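Local coordinates for protein PilM (Escherichia coli, PDB 3EOI) that is of unknown function but is a plasmid-encoded member of the PilM family, probably with a part in pilus biogenesis, at residues A[114-117]-A[118-121]. Sequence-based numbering, arbitrary orientation.
Sequences VIPD and QVII
I115, V119 and I121 form a local apolar cluster where the loop after strand 98-100 turns into strand 119-123. CG2 of I115 reaches both partners, lying 4.1 Å from CG2 of V119 and 3.9 Å from CD1 of I121; CD1 of I115 also meets CD1 of I121, at 3.9 Å. Both side-chain pairs cross at about a right angle. A chi1 of -59° puts CG1 of I115 beside the backbone N and leaves CG2 anti to that N, while I121 extends CG1 anti to its own N (chi1 -169°) and sends CD1 back to the loop. Q118, its phi of 64° in the left-handed region, lies at the bend that carries the chain into the strand. Strand 119-123 is the central one of a five-stranded antiparallel sheet, between 66-72 and 92-95; the alternation of its residues turns V119 and I121 to the loop and I120 to helix 77-84. CG2 of V119 comes 3.3 Å from the carbonyl O of P116, whereas CG1 touches CG of the proline ring at 4.2 Å. An alanine in place of V119 would probably open a gap beside that ring and leave I115 CG2 with only CD1 of I121 as partner across the bend. Beside the turn, D117 OD1 accepts a hydrogen bond from G97 N.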
# COMPACT_ATOMS: atom_id res chain seq x y z
N VAL A 114 -11.96 -6.00 4.83
CA VAL A 114 -11.10 -5.36 5.82
C VAL A 114 -10.19 -4.25 5.26
O VAL A 114 -9.39 -3.69 6.01
CB VAL A 114 -10.28 -6.39 6.60
CG1 VAL A 114 -11.24 -7.34 7.25
CG2 VAL A 114 -9.33 -7.13 5.67
N ILE A 115 -10.35 -3.91 3.99
CA ILE A 115 -9.62 -2.76 3.47
C ILE A 115 -10.45 -1.48 3.63
O ILE A 115 -11.59 -1.43 3.18
CB ILE A 115 -9.29 -2.98 2.04
CG1 ILE A 115 -8.45 -4.27 1.95
CG2 ILE A 115 -8.56 -1.76 1.53
CD1 ILE A 115 -8.19 -4.67 0.58
N PRO A 116 -9.88 -0.46 4.28
CA PRO A 116 -10.68 0.74 4.51
C PRO A 116 -10.80 1.64 3.26
O PRO A 116 -10.06 1.46 2.30
CB PRO A 116 -9.92 1.48 5.64
CG PRO A 116 -8.59 0.75 5.78
CD PRO A 116 -8.49 -0.32 4.76
N ASP A 117 -11.77 2.55 3.29
CA ASP A 117 -11.94 3.54 2.26
C ASP A 117 -10.85 4.59 2.38
O ASP A 117 -10.18 4.70 3.42
CB ASP A 117 -13.30 4.20 2.41
CG ASP A 117 -14.42 3.32 1.97
OD1 ASP A 117 -14.17 2.42 1.12
OD2 ASP A 117 -15.56 3.50 2.48
N GLN A 118 -10.70 5.38 1.32
CA GLN A 118 -9.81 6.55 1.36
C GLN A 118 -8.38 6.10 1.56
O GLN A 118 -7.59 6.68 2.33
CB GLN A 118 -10.24 7.54 2.45
CG GLN A 118 -11.73 7.93 2.30
CD GLN A 118 -12.11 9.20 3.04
OE1 GLN A 118 -11.65 9.48 4.15
NE2 GLN A 118 -12.99 9.99 2.41
N VAL A 119 -8.04 4.99 0.87
CA VAL A 119 -6.64 4.57 0.76
C VAL A 119 -6.15 4.55 -0.67
O VAL A 119 -6.95 4.44 -1.60
CB VAL A 119 -6.38 3.14 1.42
CG1 VAL A 119 -6.70 3.16 2.90
CG2 VAL A 119 -7.19 2.06 0.76
N ILE A 120 -4.83 4.68 -0.82
CA ILE A 120 -4.20 4.29 -2.06
C ILE A 120 -3.73 2.86 -1.93
O ILE A 120 -3.19 2.46 -0.85
CB ILE A 120 -3.00 5.18 -2.38
CG1 ILE A 120 -3.47 6.63 -2.69
CG2 ILE A 120 -2.21 4.57 -3.57
CD1 ILE A 120 -2.34 7.64 -2.77
N ILE A 121 -3.95 2.08 -2.99
CA ILE A 121 -3.74 0.64 -2.88
C ILE A 121 -3.04 0.06 -4.06
O ILE A 121 -3.12 0.61 -5.17
CB ILE A 121 -5.10 -0.09 -2.65
CG1 ILE A 121 -4.89 -1.57 -2.28
CG2 ILE A 121 -6.03 0.09 -3.87
CD1 ILE A 121 -6.06 -2.08 -1.46